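Local structure of cyanophycinase-like exopeptidase (actinobacterium SCGC AAA027-L06, 6NQC) at residues T221-R226 with D230-V235; E40-L45 with L116-G121; V240-L243 with E248-L251. The protein is probably a serine peptidase of family S51, related to cyanophycinase and inferred to trim residues from the ends of peptides. All coordinates share one frame; numbering follows the deposited sequence.

Interaction 1 (T221-R226 with D230-V235); sequences TALVKR and DHWQVV
Lys225 lays its aliphatic chain across the indole of Trp232, its CB 3.7 Å from the centroid of the six-membered ring and almost on the ring normal, a CH-pi contact over the face. With CG anti to the backbone N (chi1 178°) and a single bend at chi3, the lysine carries CE to 3.4 Å from Trp232 NE1 and leaves its ammonium on the solvent side. There a water accepts from both Lys225 NZ and Trp232 NE1, lying at the indole edge in the ring plane, while Lys225 NZ and Asp230 OD1, 4.4 Å apart, are too distant for a salt bridge. A second water bridges Arg226 N and His231 O where the strands part. A long amphipathic lysine suits this border: carbon covers the ring and charge meets solvent.

Further along, the packing is more fully buried. Leu223 crosses the indole at about a right angle, its CG 3.7 Å from Trp232 CB, and its CD1 meets Val234 CG2 at 3.6 Å on the same face of the sheet. On the other face Val224 CG1 sits 4.1 Å from Val235 CG2, and Phe41 of helix 39-51 covers this branched pair together with Ala222, whose small methyl leaves room for the ring. Beneath these side chains Ala222 pairs with Val235 and Val224 with Gln233, each through two backbone hydrogen bonds of 2.7 to 2.8 Å, and Leu223 with Val234 forms the non-hydrogen-bonded pair between them. This is an antiparallel beta hairpin, built into the mixed central sheet beside strand 26-29.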
loop_
_atom_site.group_PDB
_atom_site.type_symbol
_atom_site.label_atom_id
_atom_site.label_comp_id
_atom_site.label_asym_id
_atom_site.label_seq_id
_atom_site.Cartn_x
_atom_site.Cartn_y
_atom_site.Cartn_z
ATOM N N THR A 221 -2.564 -5.324 -10.868
ATOM C CA THR A 221 -3.581 -4.299 -11.054
ATOM C C THR A 221 -3.533 -3.404 -9.826
ATOM O O THR A 221 -3.125 -3.840 -8.732
ATOM C CB THR A 221 -4.965 -4.904 -11.214
ATOM O OG1 THR A 221 -4.913 -5.924 -12.232
ATOM C CG2 THR A 221 -5.999 -3.886 -11.614
ATOM N N ALA A 222 -3.924 -2.138 -10.024
ATOM C CA ALA A 222 -3.921 -1.161 -8.951
ATOM C C ALA A 222 -5.130 -0.245 -9.092
ATOM O O ALA A 222 -5.751 -0.128 -10.157
ATOM C CB ALA A 222 -2.609 -0.335 -8.922
ATOM N N LEU A 223 -5.454 0.380 -7.981
ATOM C CA LEU A 223 -6.438 1.447 -7.898
ATOM C C LEU A 223 -5.743 2.637 -7.249
ATOM O O LEU A 223 -5.070 2.478 -6.224
ATOM C CB LEU A 223 -7.646 0.999 -7.087
ATOM C CG LEU A 223 -8.912 1.853 -7.151
ATOM C CD1 LEU A 223 -9.546 1.711 -8.540
ATOM C CD2 LEU A 223 -9.872 1.407 -6.057
ATOM N N VAL A 224 -5.891 3.818 -7.844
ATOM C CA VAL A 224 -5.183 4.997 -7.389
ATOM C C VAL A 224 -6.157 6.149 -7.252
ATOM O O VAL A 224 -7.018 6.362 -8.120
ATOM C CB VAL A 224 -4.029 5.381 -8.340
ATOM C CG1 VAL A 224 -4.577 5.735 -9.704
ATOM C CG2 VAL A 224 -3.238 6.529 -7.758
ATOM N N LYS A 225 -6.006 6.902 -6.174
ATOM C CA LYS A 225 -6.693 8.183 -6.007
ATOM C C LYS A 225 -5.600 9.243 -6.128
ATOM O O LYS A 225 -4.771 9.389 -5.231
ATOM C CB LYS A 225 -7.425 8.313 -4.678
ATOM C CG LYS A 225 -8.108 9.711 -4.501
ATOM C CD LYS A 225 -8.612 9.953 -3.092
ATOM C CE LYS A 225 -9.903 9.219 -2.806
ATOM N NZ LYS A 225 -10.405 9.473 -1.387
ATOM N N ARG A 226 -5.585 9.975 -7.233
ATOM C CA ARG A 226 -4.500 10.919 -7.453
ATOM C C ARG A 226 -4.651 12.168 -6.587
ATOM O O ARG A 226 -5.753 12.603 -6.277
ATOM C CB ARG A 226 -4.436 11.301 -8.932
ATOM C CG ARG A 226 -4.268 10.159 -9.874
ATOM C CD ARG A 226 -2.839 9.922 -10.183
ATOM N NE ARG A 226 -2.686 8.773 -11.080
ATOM C CZ ARG A 226 -1.543 8.103 -11.219
ATOM N NH1 ARG A 226 -0.477 8.520 -10.543
ATOM N NH2 ARG A 226 -1.460 7.048 -12.042
ATOM N N ASP A 230 -10.758 13.221 -6.116
ATOM C CA ASP A 230 -11.451 12.414 -5.122
ATOM C C ASP A 230 -11.987 11.095 -5.658
ATOM O O ASP A 230 -12.691 10.384 -4.932
ATOM C CB ASP A 230 -12.631 13.203 -4.500
ATOM C CG ASP A 230 -12.201 14.055 -3.312
ATOM O OD1 ASP A 230 -11.373 13.578 -2.504
ATOM O OD2 ASP A 230 -12.684 15.207 -3.197
ATOM N N HIS A 231 -11.716 10.768 -6.905
ATOM C CA HIS A 231 -12.129 9.492 -7.461
ATOM C C HIS A 231 -10.932 8.557 -7.545
ATOM O O HIS A 231 -9.775 8.950 -7.443
ATOM C CB HIS A 231 -12.763 9.658 -8.851
ATOM C CG HIS A 231 -11.813 10.177 -9.873
ATOM N ND1 HIS A 231 -11.419 11.497 -9.913
ATOM C CD2 HIS A 231 -11.164 9.553 -10.888
ATOM C CE1 HIS A 231 -10.562 11.664 -10.910
ATOM N NE2 HIS A 231 -10.393 10.501 -11.520
ATOM N N TRP A 232 -11.234 7.290 -7.725
ATOM C CA TRP A 232 -10.250 6.235 -7.813
ATOM C C TRP A 232 -10.219 5.706 -9.234
ATOM O O TRP A 232 -11.263 5.458 -9.839
ATOM C CB TRP A 232 -10.621 5.090 -6.889
ATOM C CG TRP A 232 -10.576 5.399 -5.433
ATOM C CD1 TRP A 232 -11.539 5.979 -4.687
ATOM C CD2 TRP A 232 -9.482 5.126 -4.552
ATOM N NE1 TRP A 232 -11.130 6.080 -3.383
ATOM C CE2 TRP A 232 -9.858 5.572 -3.280
ATOM C CE3 TRP A 232 -8.210 4.556 -4.730
ATOM C CZ2 TRP A 232 -9.026 5.448 -2.173
ATOM C CZ3 TRP A 232 -7.372 4.469 -3.640
ATOM C CH2 TRP A 232 -7.790 4.903 -2.373
ATOM N N GLN A 233 -9.034 5.465 -9.733
ATOM C CA GLN A 233 -8.869 5.019 -11.108
ATOM C C GLN A 233 -8.066 3.734 -11.146
ATOM O O GLN A 233 -7.109 3.562 -10.386
ATOM C CB GLN A 233 -8.199 6.105 -11.935
ATOM C CG GLN A 233 -8.468 5.957 -13.424
ATOM C CD GLN A 233 -7.751 7.004 -14.236
ATOM O OE1 GLN A 233 -7.550 8.136 -13.781
ATOM N NE2 GLN A 233 -7.350 6.633 -15.440
ATOM N N VAL A 234 -8.505 2.825 -12.006
ATOM C CA VAL A 234 -7.920 1.507 -12.151
ATOM C C VAL A 234 -6.728 1.631 -13.082
ATOM O O VAL A 234 -6.785 2.373 -14.073
ATOM C CB VAL A 234 -8.937 0.502 -12.721
ATOM C CG1 VAL A 234 -8.273 -0.881 -12.927
ATOM C CG2 VAL A 234 -10.149 0.390 -11.862
ATOM N N VAL A 235 -5.656 0.910 -12.762
ATOM C CA VAL A 235 -4.425 0.885 -13.542
ATOM C C VAL A 235 -3.939 -0.561 -13.628
ATOM O O VAL A 235 -4.106 -1.356 -12.695
ATOM C CB VAL A 235 -3.340 1.791 -12.915
ATOM C CG1 VAL A 235 -2.039 1.691 -13.709
ATOM C CG2 VAL A 235 -3.804 3.247 -12.835
HETATM O O HOH W 1 -12.175 7.358 -0.977
HETATM O O HOH W 2 -7.605 9.668 -9.283
#

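Interaction 2 (E40-L45 with L116-G121); sequences EFEKSL and LIYFSG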
loop_
_atom_site.group_PDB
_atom_site.type_symbol
_atom_site.label_atom_id
_atom_site.label_comp_id
_atom_site.label_asym_id
_atom_site.label_seq_id
_atom_site.Cartn_x
_atom_site.Cartn_y
_atom_site.Cartn_z
ATOM N N GLU A 40 5.411 2.188 -14.984
ATOM C CA GLU A 40 4.896 3.514 -15.266
ATOM C C GLU A 40 3.921 3.968 -14.184
ATOM O O GLU A 40 3.852 5.170 -13.881
ATOM C CB GLU A 40 4.221 3.573 -16.631
ATOM C CG GLU A 40 3.711 5.004 -16.996
ATOM C CD GLU A 40 4.717 6.138 -16.666
ATOM O OE1 GLU A 40 4.366 7.043 -15.853
ATOM O OE2 GLU A 40 5.839 6.125 -17.223
ATOM N N PHE A 41 3.175 3.047 -13.587
ATOM C CA PHE A 41 2.355 3.418 -12.433
ATOM C C PHE A 41 3.216 3.968 -11.300
ATOM O O PHE A 41 2.902 5.037 -10.733
ATOM C CB PHE A 41 1.552 2.216 -11.943
ATOM C CG PHE A 41 0.775 2.495 -10.687
ATOM C CD1 PHE A 41 -0.199 3.492 -10.673
ATOM C CD2 PHE A 41 1.028 1.789 -9.535
ATOM C CE1 PHE A 41 -0.900 3.772 -9.509
ATOM C CE2 PHE A 41 0.322 2.030 -8.384
ATOM C CZ PHE A 41 -0.636 3.037 -8.368
ATOM N N GLU A 42 4.290 3.240 -10.930
ATOM C CA GLU A 42 5.116 3.675 -9.804
ATOM C C GLU A 42 5.786 5.021 -10.130
ATOM O O GLU A 42 5.873 5.916 -9.268
ATOM C CB GLU A 42 6.158 2.607 -9.445
ATOM C CG GLU A 42 5.499 1.383 -8.725
ATOM C CD GLU A 42 6.360 0.144 -8.563
ATOM O OE1 GLU A 42 7.605 0.207 -8.771
ATOM O OE2 GLU A 42 5.780 -0.895 -8.180
ATOM N N LYS A 43 6.254 5.186 -11.376
ATOM C CA LYS A 43 6.823 6.470 -11.794
ATOM C C LYS A 43 5.830 7.606 -11.629
ATOM O O LYS A 43 6.190 8.692 -11.150
ATOM C CB LYS A 43 7.304 6.405 -13.233
ATOM C CG LYS A 43 8.127 7.622 -13.620
ATOM C CD LYS A 43 8.645 7.544 -15.071
ATOM C CE LYS A 43 8.931 8.968 -15.594
ATOM N NZ LYS A 43 10.045 9.031 -16.574
ATOM N N SER A 44 4.585 7.409 -12.080
ATOM C CA SER A 44 3.579 8.461 -11.954
ATOM C C SER A 44 3.359 8.867 -10.497
ATOM O O SER A 44 3.091 10.037 -10.207
ATOM C CB SER A 44 2.257 7.999 -12.586
ATOM O OG SER A 44 1.622 6.947 -11.846
ATOM N N LEU A 45 3.417 7.904 -9.566
ATOM C CA LEU A 45 3.285 8.224 -8.151
ATOM C C LEU A 45 4.452 9.075 -7.673
ATOM O O LEU A 45 4.274 9.971 -6.830
ATOM C CB LEU A 45 3.225 6.939 -7.325
ATOM C CG LEU A 45 1.992 6.057 -7.469
ATOM C CD1 LEU A 45 2.142 4.747 -6.656
ATOM C CD2 LEU A 45 0.774 6.825 -7.001
ATOM N N LEU A 116 7.541 9.304 -2.922
ATOM C CA LEU A 116 6.748 8.082 -2.788
ATOM C C LEU A 116 7.250 7.245 -1.623
ATOM O O LEU A 116 8.458 7.024 -1.456
ATOM C CB LEU A 116 6.800 7.260 -4.098
ATOM C CG LEU A 116 6.270 5.830 -4.120
ATOM C CD1 LEU A 116 4.782 5.746 -3.776
ATOM C CD2 LEU A 116 6.495 5.176 -5.452
ATOM N N ILE A 117 6.302 6.756 -0.825
ATOM C CA ILE A 117 6.571 5.764 0.208
ATOM C C ILE A 117 5.765 4.533 -0.164
ATOM O O ILE A 117 4.566 4.653 -0.451
ATOM C CB ILE A 117 6.217 6.301 1.602
ATOM C CG1 ILE A 117 7.078 7.524 1.907
ATOM C CG2 ILE A 117 6.399 5.248 2.643
ATOM C CD1 ILE A 117 6.598 8.260 3.159
ATOM N N TYR A 118 6.429 3.370 -0.252
ATOM C CA TYR A 118 5.843 2.126 -0.754
ATOM C C TYR A 118 5.966 1.025 0.294
ATOM O O TYR A 118 7.070 0.741 0.753
ATOM C CB TYR A 118 6.554 1.701 -2.054
ATOM C CG TYR A 118 5.724 0.837 -2.951
ATOM C CD1 TYR A 118 5.515 -0.515 -2.642
ATOM C CD2 TYR A 118 5.107 1.355 -4.091
ATOM C CE1 TYR A 118 4.750 -1.312 -3.453
ATOM C CE2 TYR A 118 4.318 0.552 -4.890
ATOM C CZ TYR A 118 4.154 -0.794 -4.555
ATOM O OH TYR A 118 3.386 -1.642 -5.323
ATOM N N PHE A 119 4.824 0.427 0.698
ATOM C CA PHE A 119 4.840 -0.784 1.517
ATOM C C PHE A 119 4.801 -1.996 0.589
ATOM O O PHE A 119 3.801 -2.219 -0.092
ATOM C CB PHE A 119 3.644 -0.850 2.476
ATOM C CG PHE A 119 3.641 0.209 3.522
ATOM C CD1 PHE A 119 4.652 0.276 4.463
ATOM C CD2 PHE A 119 2.610 1.124 3.588
ATOM C CE1 PHE A 119 4.642 1.262 5.455
ATOM C CE2 PHE A 119 2.596 2.118 4.556
ATOM C CZ PHE A 119 3.626 2.195 5.495
ATOM N N SER A 120 5.865 -2.796 0.564
ATOM C CA SER A 120 5.835 -4.022 -0.224
ATOM C C SER A 120 5.174 -5.154 0.574
ATOM O O SER A 120 4.766 -4.992 1.736
ATOM C CB SER A 120 7.234 -4.409 -0.691
ATOM O OG SER A 120 8.159 -4.383 0.377
ATOM N N GLY A 121 5.037 -6.298 -0.092
ATOM C CA GLY A 121 4.230 -7.397 0.402
ATOM C C GLY A 121 4.929 -8.242 1.481
ATOM O O GLY A 121 6.109 -8.081 1.796
HETATM O O HOH W 3 3.303 -0.948 -7.908
#
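This is a helix-on-sheet contact, buried near the centre of the alpha/beta fold: helix 39-51 lies across a face of the mixed central sheet, and strand 116-119 is one of the parallel strands beneath it. The short axes approach to 9.5 Å and their directions differ by 135°, so the helix runs obliquely over the strand and side chains fill the space between them. Every second strand residue, Leu116 and then Tyr118, points its side chain at the helix, whereas Ile117 and Phe119 pack on helix 135-145.

The apolar half is leucine against leucine. Leu45 CD1 meets Leu116 CD1 at 4.0 Å, the two side chains crossing obliquely, and the other branch of Leu116, CD2, lies 3.9 Å from the backbone Glu42 O. The forked ends of leucine fit here because one branch can reach a side chain while the other covers the helix backbone. Phe41 belongs to the same layer: Leu45 CG rests over one face of its ring, offset toward the rim.

Toward the C-terminal end of the strand the chemistry turns polar. Glu42 has CG anti to its carbonyl carbon (chi1 -74°) and is extended beyond it, which brings the carboxylate to Tyr118; the two side chains cross at about a right angle, with the carboxylate and ring planes 63° apart. Such a buried acid needs several partners: OE1 accepts from Gln83 and OE2 from the backbone N of Tyr34, whose ring also meets that of Tyr118. Glu42 OE2 and Tyr118 OH stay 3.8 Å apart, joined instead by a water that donates to Glu42 OE2 at 2.5 Å and lies 2.7 Å from Tyr118 OH.

Interaction 3 (V240-L243 with E248-L251); sequences VHIL and EQQL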
loop_
_atom_site.group_PDB
_atom_site.type_symbol
_atom_site.label_atom_id
_atom_site.label_comp_id
_atom_site.label_asym_id
_atom_site.label_seq_id
_atom_site.Cartn_x
_atom_site.Cartn_y
_atom_site.Cartn_z
ATOM N N VAL A 240 -10.443 -4.639 -11.045
ATOM C CA VAL A 240 -10.837 -4.312 -9.685
ATOM C C VAL A 240 -12.297 -4.709 -9.545
ATOM O O VAL A 240 -13.136 -4.332 -10.378
ATOM C CB VAL A 240 -10.664 -2.820 -9.382
ATOM C CG1 VAL A 240 -11.309 -2.472 -8.045
ATOM C CG2 VAL A 240 -9.203 -2.458 -9.402
ATOM N N HIS A 241 -12.606 -5.421 -8.477
ATOM C CA HIS A 241 -13.938 -5.938 -8.215
ATOM C C HIS A 241 -14.563 -5.213 -7.040
ATOM O O HIS A 241 -13.991 -5.169 -5.942
ATOM C CB HIS A 241 -13.851 -7.434 -7.948
ATOM C CG HIS A 241 -13.014 -8.153 -8.944
ATOM N ND1 HIS A 241 -13.556 -8.849 -10.006
ATOM C CD2 HIS A 241 -11.669 -8.256 -9.071
ATOM C CE1 HIS A 241 -12.585 -9.366 -10.734
ATOM N NE2 HIS A 241 -11.431 -9.026 -10.188
ATOM N N ILE A 242 -15.721 -4.612 -7.287
ATOM C CA ILE A 242 -16.520 -4.040 -6.204
ATOM C C ILE A 242 -17.351 -5.158 -5.603
ATOM O O ILE A 242 -18.208 -5.731 -6.271
ATOM C CB ILE A 242 -17.403 -2.899 -6.717
ATOM C CG1 ILE A 242 -16.571 -1.928 -7.541
ATOM C CG2 ILE A 242 -18.104 -2.198 -5.554
ATOM C CD1 ILE A 242 -15.227 -1.539 -6.892
ATOM N N LEU A 243 -17.120 -5.463 -4.325
ATOM C CA LEU A 243 -17.712 -6.663 -3.736
ATOM C C LEU A 243 -18.846 -6.392 -2.761
ATOM O O LEU A 243 -19.826 -7.141 -2.754
ATOM C CB LEU A 243 -16.638 -7.488 -3.005
ATOM C CG LEU A 243 -15.453 -7.905 -3.875
ATOM C CD1 LEU A 243 -14.428 -8.610 -3.057
ATOM C CD2 LEU A 243 -15.909 -8.790 -5.018
ATOM N N GLU A 248 -22.231 -4.670 -7.063
ATOM C CA GLU A 248 -21.177 -5.507 -7.611
ATOM C C GLU A 248 -20.872 -5.049 -9.029
ATOM O O GLU A 248 -21.769 -4.795 -9.828
ATOM C CB GLU A 248 -21.593 -6.983 -7.589
ATOM C CG GLU A 248 -21.657 -7.574 -6.189
ATOM C CD GLU A 248 -22.218 -9.006 -6.141
ATOM O OE1 GLU A 248 -22.402 -9.640 -7.217
ATOM O OE2 GLU A 248 -22.449 -9.506 -5.021
ATOM N N GLN A 249 -19.593 -4.952 -9.338
ATOM C CA GLN A 249 -19.100 -4.333 -10.560
ATOM C C GLN A 249 -17.655 -4.790 -10.751
ATOM O O GLN A 249 -16.924 -5.011 -9.780
ATOM C CB GLN A 249 -19.163 -2.787 -10.437
ATOM C CG GLN A 249 -18.743 -2.020 -11.657
ATOM C CD GLN A 249 -18.781 -0.519 -11.439
ATOM O OE1 GLN A 249 -19.193 -0.030 -10.378
ATOM N NE2 GLN A 249 -18.349 0.224 -12.434
ATOM N N GLN A 250 -17.235 -4.901 -12.008
ATOM C CA GLN A 250 -15.837 -5.157 -12.355
ATOM C C GLN A 250 -15.356 -4.018 -13.232
ATOM O O GLN A 250 -16.053 -3.596 -14.164
ATOM C CB GLN A 250 -15.647 -6.513 -13.041
ATOM C CG GLN A 250 -16.131 -7.720 -12.197
ATOM C CD GLN A 250 -17.671 -7.833 -12.164
ATOM O OE1 GLN A 250 -18.331 -7.794 -13.215
ATOM N NE2 GLN A 250 -18.249 -7.969 -10.949
ATOM N N LEU A 251 -14.197 -3.473 -12.896
ATOM C CA LEU A 251 -13.593 -2.350 -13.572
ATOM C C LEU A 251 -12.224 -2.738 -14.101
ATOM O O LEU A 251 -11.445 -3.412 -13.414
ATOM C CB LEU A 251 -13.433 -1.156 -12.614
ATOM C CG LEU A 251 -14.735 -0.645 -12.008
ATOM C CD1 LEU A 251 -15.095 -1.391 -10.751
ATOM C CD2 LEU A 251 -14.654 0.833 -11.700
HETATM O O HOH W 4 -17.830 -7.925 -8.181
HETATM O O HOH W 5 -19.832 -9.512 -3.941
#
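The imidazole of His241 meets the bent side chain of Gln250 obliquely, with Gln250 CG 3.6 Å from His241 ND1 and the ring and amide planes 39° apart. Phe190 also meets this ring, and NE2 is hydrogen-bonded to Asp218, which probably fixes how the imidazole is turned. The bend of Gln250 at chi2 (75°) brings its amide back toward the backbone, where a water accepts from Gln250 NE2 and donates to Ile242 O. A flexible polar residue fits this exposed position.

On the other face of the sheet Ile242 CG1 packs 3.6 Å from Leu251 CD1, and Ile257 and Phe259 help cover Ile242, apolar neighbours that suit a branched aliphatic residue. Paired backbone bonds join Val240 to Leu251, from Val240 N to Leu251 O at 2.8 Å and from Leu251 N to Val240 O at 2.9 Å. Ile242 N holds Gln249 O at 2.8 Å, but the return bond from Gln249 N to Ile242 O is weak at 3.5 Å, so the ladder slackens toward the turn. Such pairing makes strands 240-244 and 249-251 a two-stranded antiparallel hairpin along the border of a four-stranded mixed sheet, with 249-251 as one of its two outermost strands.

In the fold
Interaction 2 is a buried core contact, whereas interactions 1 and 3 are partly buried hairpins with bridging waters toward their turns. Interactions 1 and 2 share the central sheet and helix 39-51: Phe41 of the helix in interaction 2 reaches the hairpin of interaction 1, and Arg226 NH1 probably hydrogen-bonds to Ser44 OG. Interaction 3 belongs to the smaller four-stranded sheet, yet Val234 CG2 touches Val240 and Leu251, so apolar packing connects the two hairpins, whose strands 232-236 and 240-244 are consecutive. Backbone ladders hold both hairpins; the helix meets its strand through leucines and a water-linked acid. Interactions 2 and 3 do not touch, their centres about 23 Å apart.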